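Local coordinates for putative lipoprotein (Campylobacter jejuni subsp. jejuni, PDB 2G5G) that binds heme as a dimer that holds two cofacial hemes with tyrosine as iron ligand, and probably takes part in bacterial heme transport, at residues L85-Q90 against D201-D206; N106-A111 against F126-F131; N113-W118 against L142-I147. All coordinates share one frame; numbering follows the deposited sequence.

Contact 1 (L85-Q90 against D201-D206)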
loop_
_atom_site.group_PDB
_atom_site.type_symbol
_atom_site.label_atom_id
_atom_site.label_comp_id
_atom_site.label_asym_id
_atom_site.label_seq_id
_atom_site.Cartn_x
_atom_site.Cartn_y
_atom_site.Cartn_z
ATOM N N LEU A 85 -16.661 0.559 -9.035
ATOM C CA LEU A 85 -16.128 0.592 -10.394
ATOM C C LEU A 85 -15.517 1.928 -10.679
ATOM O O LEU A 85 -16.039 2.972 -10.242
ATOM C CB LEU A 85 -17.212 0.242 -11.413
ATOM C CG LEU A 85 -17.699 -1.198 -11.328
ATOM C CD1 LEU A 85 -19.014 -1.422 -12.040
ATOM C CD2 LEU A 85 -16.617 -2.142 -11.884
ATOM N N ALA A 86 -14.403 1.918 -11.406
ATOM C CA ALA A 86 -13.755 3.159 -11.793
ATOM C C ALA A 86 -14.466 3.850 -12.957
ATOM O O ALA A 86 -15.030 3.175 -13.822
ATOM C CB ALA A 86 -12.271 2.921 -12.142
ATOM N N SER A 87 -14.412 5.185 -12.974
ATOM C CA SER A 87 -15.049 5.998 -14.039
ATOM C C SER A 87 -14.352 5.798 -15.400
ATOM O O SER A 87 -14.970 5.953 -16.459
ATOM C CB SER A 87 -15.047 7.478 -13.653
ATOM O OG SER A 87 -13.743 8.008 -13.666
ATOM N N THR A 88 -13.061 5.464 -15.346
ATOM C CA THR A 88 -12.264 5.048 -16.526
ATOM C C THR A 88 -12.821 3.815 -17.256
ATOM O O THR A 88 -12.460 3.562 -18.407
ATOM C CB THR A 88 -10.804 4.717 -16.121
ATOM O OG1 THR A 88 -10.816 3.727 -15.080
ATOM C CG2 THR A 88 -10.090 5.953 -15.646
ATOM N N GLU A 89 -13.687 3.058 -16.589
ATOM C CA GLU A 89 -14.276 1.835 -17.125
ATOM C C GLU A 89 -15.551 2.079 -17.943
ATOM O O GLU A 89 -16.136 1.136 -18.450
ATOM C CB GLU A 89 -14.618 0.894 -15.963
ATOM C CG GLU A 89 -14.269 -0.565 -16.170
ATOM C CD GLU A 89 -12.761 -0.806 -16.219
ATOM O OE1 GLU A 89 -11.994 0.010 -15.656
ATOM O OE2 GLU A 89 -12.345 -1.804 -16.823
ATOM N N GLN A 90 -15.992 3.329 -18.058
ATOM C CA GLN A 90 -17.335 3.604 -18.577
ATOM C C GLN A 90 -17.596 3.076 -19.995
ATOM O O GLN A 90 -18.656 2.488 -20.265
ATOM C CB GLN A 90 -17.699 5.090 -18.467
ATOM C CG GLN A 90 -19.209 5.331 -18.533
ATOM C CD GLN A 90 -19.967 4.552 -17.483
ATOM O OE1 GLN A 90 -19.582 4.547 -16.307
ATOM N NE2 GLN A 90 -21.055 3.897 -17.887
ATOM N N ASP A 201 -13.297 11.063 -3.435
ATOM C CA ASP A 201 -14.509 11.864 -3.190
ATOM C C ASP A 201 -14.773 12.892 -4.284
ATOM O O ASP A 201 -15.912 13.061 -4.736
ATOM C CB ASP A 201 -14.390 12.505 -1.804
ATOM C CG ASP A 201 -14.630 11.501 -0.695
ATOM O OD1 ASP A 201 -15.237 10.433 -0.976
ATOM O OD2 ASP A 201 -14.203 11.749 0.461
ATOM N N ARG A 202 -13.698 13.510 -4.769
ATOM C CA ARG A 202 -13.750 14.497 -5.824
ATOM C C ARG A 202 -14.226 13.869 -7.138
ATOM O O ARG A 202 -15.092 14.425 -7.807
ATOM C CB ARG A 202 -12.372 15.144 -6.013
ATOM C CG ARG A 202 -12.323 16.259 -7.051
ATOM C CD ARG A 202 -13.296 17.388 -6.717
ATOM N NE ARG A 202 -13.050 18.050 -5.426
ATOM C CZ ARG A 202 -12.216 19.078 -5.257
ATOM N NH1 ARG A 202 -11.515 19.570 -6.286
ATOM N NH2 ARG A 202 -12.069 19.623 -4.056
ATOM N N ARG A 203 -13.662 12.714 -7.469
ATOM C CA ARG A 203 -14.015 11.984 -8.702
ATOM C C ARG A 203 -15.460 11.500 -8.677
ATOM O O ARG A 203 -16.192 11.775 -9.623
ATOM C CB ARG A 203 -13.085 10.786 -8.929
ATOM C CG ARG A 203 -13.561 9.812 -10.046
ATOM C CD ARG A 203 -13.568 10.461 -11.413
ATOM N NE ARG A 203 -12.249 11.020 -11.749
ATOM C CZ ARG A 203 -11.199 10.306 -12.196
ATOM N NH1 ARG A 203 -11.273 8.993 -12.389
ATOM N NH2 ARG A 203 -10.063 10.933 -12.449
HETATM N N MSE A 204 -15.854 10.788 -7.615
HETATM C CA MSE A 204 -17.247 10.369 -7.452
HETATM C C MSE A 204 -18.198 11.570 -7.560
HETATM O O MSE A 204 -19.217 11.456 -8.262
HETATM C CB MSE A 204 -17.463 9.569 -6.173
HETATM C CG MSE A 204 -16.615 8.252 -6.133
HETATM SE SE MSE A 204 -17.239 7.052 -4.848
HETATM C CE MSE A 204 -15.760 7.376 -3.585
ATOM N N ALA A 205 -17.874 12.694 -6.895
ATOM C CA ALA A 205 -18.631 13.962 -7.077
ATOM C C ALA A 205 -18.675 14.438 -8.525
ATOM O O ALA A 205 -19.728 14.879 -9.015
ATOM C CB ALA A 205 -18.111 15.077 -6.190
ATOM N N ASP A 206 -17.537 14.350 -9.206
ATOM C CA ASP A 206 -17.427 14.806 -10.588
ATOM C C ASP A 206 -18.430 13.993 -11.427
ATOM O O ASP A 206 -19.243 14.553 -12.160
ATOM C CB ASP A 206 -15.955 14.625 -11.043
ATOM C CG ASP A 206 -15.620 15.314 -12.374
ATOM O OD1 ASP A 206 -16.475 15.912 -13.048
ATOM O OD2 ASP A 206 -14.446 15.251 -12.747
#
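The loop that follows strand 78-82 of the central sheet meets helix 187-210 through one polar pair, Ser87 and Arg203, at the surface of the ChaN fold. Ser87 opens a short 3-10 turn, residues 87-89, and its backbone pairs with Asn141 at the end of the neighbouring edge strand 137-141. From helix 187-210 the Arg203 side chain reaches across. Its first torsion places CG anti to the backbone N (chi1 169°), and bends at chi2 and chi3 fold the chain over so that both CD and the guanidinium lie beside the serine hydroxyl. Ser87 OG is 3.3 Å from Arg203 CD and receives a hydrogen bond from Arg203 NH1 at 2.9 Å. This bond is weak: the N-H to acceptor angle is only 127°, and OG lies oblique to the guanidinium plane. Behind the hydroxyl, Ser87 CB packs 4.0 Å from Arg203 CD. Arg203 NH2 makes the stronger interaction, a salt bridge to Glu146 on helix 144-151. The next residue, the selenomethionine Met204, packs on Ala140 of strand 137-141. The charge of Arg203 is probably balanced chiefly by Glu146, and Ser87 gives one weak, bent bond beside that salt bridge. Ser87 OG also makes a weak hydrogen bond to Asn141 O, so the hydroxyl is shared between the guanidinium and a backbone carbonyl.

Contact 2 (N106-A111 against F126-F131)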
loop_
_atom_site.group_PDB
_atom_site.type_symbol
_atom_site.label_atom_id
_atom_site.label_comp_id
_atom_site.label_asym_id
_atom_site.label_seq_id
_atom_site.Cartn_x
_atom_site.Cartn_y
_atom_site.Cartn_z
ATOM N N ASN A 106 -24.173 -15.372 -14.715
ATOM C CA ASN A 106 -22.805 -15.831 -14.423
ATOM C C ASN A 106 -21.725 -15.188 -15.298
ATOM O O ASN A 106 -20.519 -15.376 -15.061
ATOM C CB ASN A 106 -22.732 -17.361 -14.517
ATOM C CG ASN A 106 -23.099 -17.875 -15.891
ATOM O OD1 ASN A 106 -22.222 -18.217 -16.680
ATOM N ND2 ASN A 106 -24.399 -17.912 -16.194
ATOM N N GLU A 107 -22.162 -14.435 -16.310
ATOM C CA GLU A 107 -21.254 -13.682 -17.182
ATOM C C GLU A 107 -21.127 -12.236 -16.709
ATOM O O GLU A 107 -20.312 -11.476 -17.244
ATOM C CB GLU A 107 -21.768 -13.666 -18.625
ATOM C CG GLU A 107 -21.960 -15.028 -19.287
ATOM C CD GLU A 107 -22.855 -14.924 -20.517
ATOM O OE1 GLU A 107 -22.581 -14.054 -21.381
ATOM O OE2 GLU A 107 -23.835 -15.695 -20.611
ATOM N N LEU A 108 -21.948 -11.866 -15.723
ATOM C CA LEU A 108 -22.098 -10.463 -15.294
ATOM C C LEU A 108 -20.799 -9.860 -14.796
ATOM O O LEU A 108 -20.416 -8.779 -15.237
ATOM C CB LEU A 108 -23.216 -10.310 -14.247
ATOM C CG LEU A 108 -23.567 -8.880 -13.807
ATOM C CD1 LEU A 108 -23.847 -8.020 -15.025
ATOM C CD2 LEU A 108 -24.747 -8.844 -12.847
ATOM N N THR A 109 -20.113 -10.567 -13.898
ATOM C CA THR A 109 -18.842 -10.088 -13.342
ATOM C C THR A 109 -17.760 -9.859 -14.394
ATOM O O THR A 109 -16.898 -8.986 -14.248
ATOM C CB THR A 109 -18.327 -11.010 -12.197
ATOM O OG1 THR A 109 -17.140 -10.457 -11.626
ATOM C CG2 THR A 109 -18.021 -12.409 -12.699
ATOM N N ASN A 110 -17.811 -10.642 -15.467
ATOM C CA ASN A 110 -16.839 -10.512 -16.539
ATOM C C ASN A 110 -17.181 -9.333 -17.473
ATOM O O ASN A 110 -16.292 -8.612 -17.943
ATOM C CB ASN A 110 -16.735 -11.840 -17.305
ATOM C CG ASN A 110 -16.365 -13.030 -16.392
ATOM O OD1 ASN A 110 -15.221 -13.512 -16.414
ATOM N ND2 ASN A 110 -17.337 -13.507 -15.595
ATOM N N ALA A 111 -18.477 -9.145 -17.715
ATOM C CA ALA A 111 -18.974 -8.041 -18.529
ATOM C C ALA A 111 -18.615 -6.686 -17.914
ATOM O O ALA A 111 -18.243 -5.751 -18.630
ATOM C CB ALA A 111 -20.488 -8.155 -18.719
ATOM N N PHE A 126 -27.416 -6.886 -5.202
ATOM C CA PHE A 126 -27.747 -5.511 -5.586
ATOM C C PHE A 126 -27.409 -5.249 -7.059
ATOM O O PHE A 126 -28.246 -4.717 -7.817
ATOM C CB PHE A 126 -27.003 -4.508 -4.704
ATOM C CG PHE A 126 -27.265 -3.058 -5.068
ATOM C CD1 PHE A 126 -28.518 -2.507 -4.879
ATOM C CD2 PHE A 126 -26.241 -2.256 -5.573
ATOM C CE1 PHE A 126 -28.761 -1.169 -5.199
ATOM C CE2 PHE A 126 -26.469 -0.899 -5.876
ATOM C CZ PHE A 126 -27.734 -0.371 -5.692
ATOM N N VAL A 127 -26.196 -5.627 -7.448
ATOM C CA VAL A 127 -25.717 -5.345 -8.796
ATOM C C VAL A 127 -26.538 -6.103 -9.860
ATOM O O VAL A 127 -26.729 -5.588 -10.957
ATOM C CB VAL A 127 -24.217 -5.618 -8.959
ATOM C CG1 VAL A 127 -23.797 -5.411 -10.402
ATOM C CG2 VAL A 127 -23.396 -4.712 -8.062
ATOM N N ASN A 128 -27.045 -7.292 -9.523
ATOM C CA ASN A 128 -27.880 -8.053 -10.453
ATOM C C ASN A 128 -29.183 -7.375 -10.714
ATOM O O ASN A 128 -29.552 -7.208 -11.873
ATOM C CB ASN A 128 -28.122 -9.508 -10.005
ATOM C CG ASN A 128 -27.114 -10.468 -10.598
ATOM O OD1 ASN A 128 -25.935 -10.459 -10.231
ATOM N ND2 ASN A 128 -27.571 -11.301 -11.534
ATOM N N VAL A 129 -29.861 -6.961 -9.636
ATOM C CA VAL A 129 -31.123 -6.245 -9.726
ATOM C C VAL A 129 -30.941 -4.931 -10.486
ATOM O O VAL A 129 -31.801 -4.549 -11.297
ATOM C CB VAL A 129 -31.751 -5.978 -8.327
ATOM C CG1 VAL A 129 -33.035 -5.213 -8.466
ATOM C CG2 VAL A 129 -32.037 -7.285 -7.610
ATOM N N VAL A 130 -29.824 -4.253 -10.230
ATOM C CA VAL A 130 -29.534 -2.985 -10.917
ATOM C C VAL A 130 -29.307 -3.222 -12.417
ATOM O O VAL A 130 -30.005 -2.623 -13.270
ATOM C CB VAL A 130 -28.348 -2.232 -10.290
ATOM C CG1 VAL A 130 -27.928 -1.041 -11.166
ATOM C CG2 VAL A 130 -28.748 -1.728 -8.892
ATOM N N PHE A 131 -28.349 -4.100 -12.702
ATOM C CA PHE A 131 -27.916 -4.369 -14.054
ATOM C C PHE A 131 -29.051 -4.712 -15.011
ATOM O O PHE A 131 -29.049 -4.191 -16.125
ATOM C CB PHE A 131 -26.813 -5.420 -14.115
ATOM C CG PHE A 131 -26.234 -5.578 -15.485
ATOM C CD1 PHE A 131 -25.297 -4.655 -15.969
ATOM C CD2 PHE A 131 -26.663 -6.612 -16.326
ATOM C CE1 PHE A 131 -24.766 -4.775 -17.247
ATOM C CE2 PHE A 131 -26.146 -6.738 -17.607
ATOM C CZ PHE A 131 -25.186 -5.825 -18.071
#
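Leu108 carries this contact, its two methyls parting over one side of helix 124-131. With CG trans to the backbone N (chi1 -175°) and chi2 at 53°, the isobutyl group extends from helix 108-111 and sends CD1 and CD2 to different partners. CD1 sits over one face of the Phe131 ring, 3.5 Å from its centroid and 15° off the normal, a close CH-pi contact; its shortest approach is 3.4 Å to Phe131 CD2. Phe131 also has an extended first torsion, which carries its ring past the leucine in the opposite direction, so that the two side chains overlap along their lengths. CD2 continues toward the preceding turn of the helix: it packs against the Asn128 side chain, 3.6 Å from Asn128 CG, and stands 4.3 Å from Val127 CG1. No hydrogen bond crosses the contact, and its grip is apolar apart from the amide that borders it. Ile103 lies against the Phe131 ring as well, while Val127 and Phe131 both touch Ile137 of the edge strand. This is helix-on-helix packing in the outer layer of an alpha/beta fold, where the short helix 108-111 rests on a helix that itself lies against the sheet.

Contact 3 (N113-W118 against L142-I147). With HEM (protoporphyrin IX containing Fe), chain B.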
loop_
_atom_site.group_PDB
_atom_site.type_symbol
_atom_site.label_atom_id
_atom_site.label_comp_id
_atom_site.label_asym_id
_atom_site.label_seq_id
_atom_site.Cartn_x
_atom_site.Cartn_y
_atom_site.Cartn_z
ATOM N N ASN A 113 -16.227 -6.144 -15.865
ATOM C CA ASN A 113 -14.838 -6.146 -15.431
ATOM C C ASN A 113 -14.700 -5.921 -13.904
ATOM O O ASN A 113 -13.838 -5.164 -13.444
ATOM C CB ASN A 113 -14.045 -5.091 -16.204
ATOM C CG ASN A 113 -12.583 -5.354 -16.168
ATOM O OD1 ASN A 113 -12.170 -6.503 -16.037
ATOM N ND2 ASN A 113 -11.778 -4.307 -16.272
ATOM N N TRP A 114 -15.565 -6.580 -13.138
ATOM C CA TRP A 114 -15.584 -6.434 -11.686
ATOM C C TRP A 114 -14.186 -6.581 -11.127
ATOM O O TRP A 114 -13.444 -7.477 -11.545
ATOM C CB TRP A 114 -16.502 -7.478 -11.054
ATOM C CG TRP A 114 -16.869 -7.141 -9.646
ATOM C CD1 TRP A 114 -16.333 -7.672 -8.504
ATOM C CD2 TRP A 114 -17.847 -6.180 -9.220
ATOM N NE1 TRP A 114 -16.924 -7.111 -7.395
ATOM C CE2 TRP A 114 -17.847 -6.183 -7.803
ATOM C CE3 TRP A 114 -18.714 -5.311 -9.896
ATOM C CZ2 TRP A 114 -18.683 -5.358 -7.054
ATOM C CZ3 TRP A 114 -19.551 -4.494 -9.145
ATOM C CH2 TRP A 114 -19.531 -4.527 -7.738
ATOM N N ASP A 115 -13.825 -5.691 -10.201
ATOM C CA ASP A 115 -12.542 -5.755 -9.495
ATOM C C ASP A 115 -12.709 -6.609 -8.258
ATOM O O ASP A 115 -13.638 -6.410 -7.473
ATOM C CB ASP A 115 -12.033 -4.360 -9.110
ATOM C CG ASP A 115 -10.561 -4.357 -8.700
ATOM O OD1 ASP A 115 -10.118 -5.326 -8.045
ATOM O OD2 ASP A 115 -9.842 -3.375 -9.024
ATOM N N LYS A 116 -11.802 -7.571 -8.077
ATOM C CA LYS A 116 -11.981 -8.542 -7.003
ATOM C C LYS A 116 -11.595 -8.037 -5.611
ATOM O O LYS A 116 -11.927 -8.684 -4.618
ATOM C CB LYS A 116 -11.375 -9.909 -7.340
ATOM C CG LYS A 116 -12.403 -10.867 -7.974
ATOM C CD LYS A 116 -12.948 -10.342 -9.314
ATOM C CE LYS A 116 -14.228 -11.045 -9.717
ATOM N NZ LYS A 116 -15.347 -10.807 -8.746
ATOM N N VAL A 117 -10.952 -6.866 -5.536
ATOM C CA VAL A 117 -10.863 -6.148 -4.246
ATOM C C VAL A 117 -12.245 -5.977 -3.564
ATOM O O VAL A 117 -12.321 -5.864 -2.338
ATOM C CB VAL A 117 -10.082 -4.792 -4.324
ATOM C CG1 VAL A 117 -8.710 -5.009 -4.898
ATOM C CG2 VAL A 117 -10.824 -3.736 -5.125
ATOM N N TRP A 118 -13.319 -5.999 -4.365
ATOM C CA TRP A 118 -14.691 -5.927 -3.876
ATOM C C TRP A 118 -15.288 -7.319 -3.966
ATOM O O TRP A 118 -15.502 -7.825 -5.066
ATOM C CB TRP A 118 -15.507 -4.928 -4.717
ATOM C CG TRP A 118 -14.952 -3.535 -4.679
ATOM C CD1 TRP A 118 -14.115 -2.958 -5.580
ATOM C CD2 TRP A 118 -15.194 -2.551 -3.662
ATOM N NE1 TRP A 118 -13.814 -1.675 -5.189
ATOM C CE2 TRP A 118 -14.463 -1.404 -4.010
ATOM C CE3 TRP A 118 -15.970 -2.535 -2.490
ATOM C CZ2 TRP A 118 -14.491 -0.229 -3.241
ATOM C CZ3 TRP A 118 -15.990 -1.373 -1.717
ATOM C CH2 TRP A 118 -15.251 -0.237 -2.102
ATOM N N LEU A 142 -11.921 6.592 -8.874
ATOM C CA LEU A 142 -10.556 6.525 -9.413
ATOM C C LEU A 142 -10.195 5.113 -9.895
ATOM O O LEU A 142 -10.674 4.138 -9.334
ATOM C CB LEU A 142 -9.571 6.862 -8.288
ATOM C CG LEU A 142 -8.933 8.246 -8.153
ATOM C CD1 LEU A 142 -9.659 9.392 -8.855
ATOM C CD2 LEU A 142 -8.652 8.538 -6.669
ATOM N N SER A 143 -9.324 5.006 -10.900
ATOM C CA SER A 143 -8.711 3.706 -11.227
ATOM C C SER A 143 -7.574 3.369 -10.232
ATOM O O SER A 143 -7.064 4.255 -9.561
ATOM C CB SER A 143 -8.136 3.721 -12.648
ATOM O OG SER A 143 -7.101 4.667 -12.743
ATOM N N ARG A 144 -7.202 2.092 -10.145
ATOM C CA ARG A 144 -5.980 1.633 -9.428
ATOM C C ARG A 144 -4.768 2.473 -9.787
ATOM O O ARG A 144 -4.050 2.959 -8.910
ATOM C CB ARG A 144 -5.658 0.171 -9.769
ATOM C CG ARG A 144 -6.614 -0.872 -9.206
ATOM C CD ARG A 144 -6.156 -1.381 -7.847
ATOM N NE ARG A 144 -6.914 -2.561 -7.429
ATOM C CZ ARG A 144 -6.592 -3.813 -7.755
ATOM N NH1 ARG A 144 -5.528 -4.072 -8.515
ATOM N NH2 ARG A 144 -7.342 -4.819 -7.333
ATOM N N SER A 145 -4.554 2.647 -11.091
ATOM C CA SER A 145 -3.434 3.420 -11.632
ATOM C C SER A 145 -3.485 4.863 -11.177
ATOM O O SER A 145 -2.447 5.455 -10.848
ATOM C CB SER A 145 -3.449 3.373 -13.162
ATOM O OG SER A 145 -4.078 2.170 -13.592
ATOM N N GLU A 146 -4.693 5.444 -11.182
ATOM C CA GLU A 146 -4.884 6.799 -10.675
ATOM C C GLU A 146 -4.531 6.890 -9.179
ATOM O O GLU A 146 -3.904 7.853 -8.742
ATOM C CB GLU A 146 -6.327 7.288 -10.931
ATOM C CG GLU A 146 -6.473 8.113 -12.223
ATOM C CD GLU A 146 -7.917 8.269 -12.691
ATOM O OE1 GLU A 146 -8.154 9.167 -13.518
ATOM O OE2 GLU A 146 -8.781 7.479 -12.256
ATOM N N ILE A 147 -4.935 5.880 -8.415
ATOM C CA ILE A 147 -4.718 5.855 -6.961
ATOM C C ILE A 147 -3.236 5.705 -6.628
ATOM O O ILE A 147 -2.710 6.366 -5.724
ATOM C CB ILE A 147 -5.530 4.739 -6.305
ATOM C CG1 ILE A 147 -7.034 5.071 -6.378
ATOM C CG2 ILE A 147 -5.085 4.528 -4.858
ATOM C CD1 ILE A 147 -7.887 3.929 -6.073
HETATM C CHA HEM B . -4.879 -1.043 -0.765
HETATM C CHB HEM B . -0.649 -0.851 -3.233
HETATM C CHC HEM B . 1.868 -2.030 0.736
HETATM C CHD HEM B . -2.310 -2.128 3.252
HETATM C C1A HEM B . -3.948 -0.911 -1.788
HETATM C C2A HEM B . -4.247 -0.637 -3.190
HETATM C C3A HEM B . -3.079 -0.586 -3.857
HETATM C C4A HEM B . -2.000 -0.814 -2.916
HETATM C CMA HEM B . -2.883 -0.323 -5.366
HETATM C CAA HEM B . -5.671 -0.454 -3.782
HETATM C CBA HEM B . -6.205 0.947 -3.479
HETATM C CGA HEM B . -7.731 1.035 -3.428
HETATM O O1A HEM B . -8.435 0.196 -4.068
HETATM O O2A HEM B . -8.251 1.963 -2.739
HETATM C C1B HEM B . 0.397 -1.255 -2.424
HETATM C C2B HEM B . 1.755 -1.583 -2.839
HETATM C C3B HEM B . 2.461 -1.912 -1.748
HETATM C C4B HEM B . 1.573 -1.797 -0.591
HETATM C CMB HEM B . 2.281 -1.563 -4.290
HETATM C CAB HEM B . 3.957 -2.334 -1.743
HETATM C CBB HEM B . 4.628 -2.509 -0.597
HETATM C C1C HEM B . 0.955 -2.135 1.767
HETATM C C2C HEM B . 1.269 -2.419 3.156
HETATM C C3C HEM B . 0.118 -2.439 3.843
HETATM C C4C HEM B . -0.971 -2.174 2.916
HETATM C CMC HEM B . 2.689 -2.644 3.725
HETATM C CAC HEM B . -0.052 -2.703 5.359
HETATM C CBC HEM B . 0.609 -1.974 6.267
HETATM C C1D HEM B . -3.403 -1.854 2.453
HETATM C C2D HEM B . -4.778 -1.786 2.903
HETATM C C3D HEM B . -5.596 -1.441 1.650
HETATM C C4D HEM B . -4.625 -1.334 0.569
HETATM C CMD HEM B . -5.299 -2.013 4.340
HETATM C CAD HEM B . -7.130 -1.247 1.571
HETATM C CBD HEM B . -7.419 0.126 0.966
HETATM C CGD HEM B . -8.267 0.960 1.896
HETATM O O1D HEM B . -7.715 1.901 2.527
HETATM O O2D HEM B . -9.496 0.697 2.007
HETATM N NA HEM B . -2.565 -1.020 -1.661
HETATM N NB HEM B . 0.338 -1.394 -1.049
HETATM N NC HEM B . -0.425 -1.984 1.663
HETATM N ND HEM B . -3.370 -1.587 1.093
HETATM FE FE HEM B . -1.482 -1.689 -0.011
#
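Asp115 OD1 is met by two groups, the guanidinium of Arg144 and the backbone N of Val117. The bond from Val117 N is 3.1 Å long and nearly straight at 164°; it meets OD1 on the anti side, tilted out of the carboxylate plane, and makes an Asx turn within the type I beta turn 115-118. Arg144 NH2 forms a salt bridge with Asp115 OD1 at 2.9 Å, although the place of this nitrogen is less sure in the model. The two flat groups are not coplanar: their planes stand 58° apart, and Asp115 OD2 lies over one face of the guanidinium, 3.4 Å from Arg144 NE. A bend at chi2 (-91°) swings the arginine out from the first turn of helix 144-151, past the heme propionate arm. That helix, next to the heme pocket, starts with a capping box: Glu146 N donates to Ser143 OG at 3.0 Å, and Ser143 N returns a bond of 2.9 Å to Glu146 OE2. One turn on from Ser143, Ile147 lines the heme pocket, its CD1 3.9 Å from propionate oxygen O2A of the heme. Arg144 also packs against Asn152 of the second subunit.

Overall arrangement
From the N terminus, the chain leaves strand 78-82 into 85-90, passes helix 108-111 and loop 113-118, returns through helix 124-131 and edge strand 137-141, and enters helix 144-151 before reaching helix 187-210. Contact 1 closes the longest loop, with 110 residues between its segments, joins the loop after 78-82 to 187-210, and encloses the other two. Contact 2 closes a loop of 14 intervening residues, joining 108-111 to 124-131; contact 3 closes one of 23, and it alone reaches the heme pocket. Contacts 2 and 3 cross, because 113-118 lies between the segments of contact 2 while 142-147 follows both. Glu89 touches Asn113, and Thr109 touches Trp114.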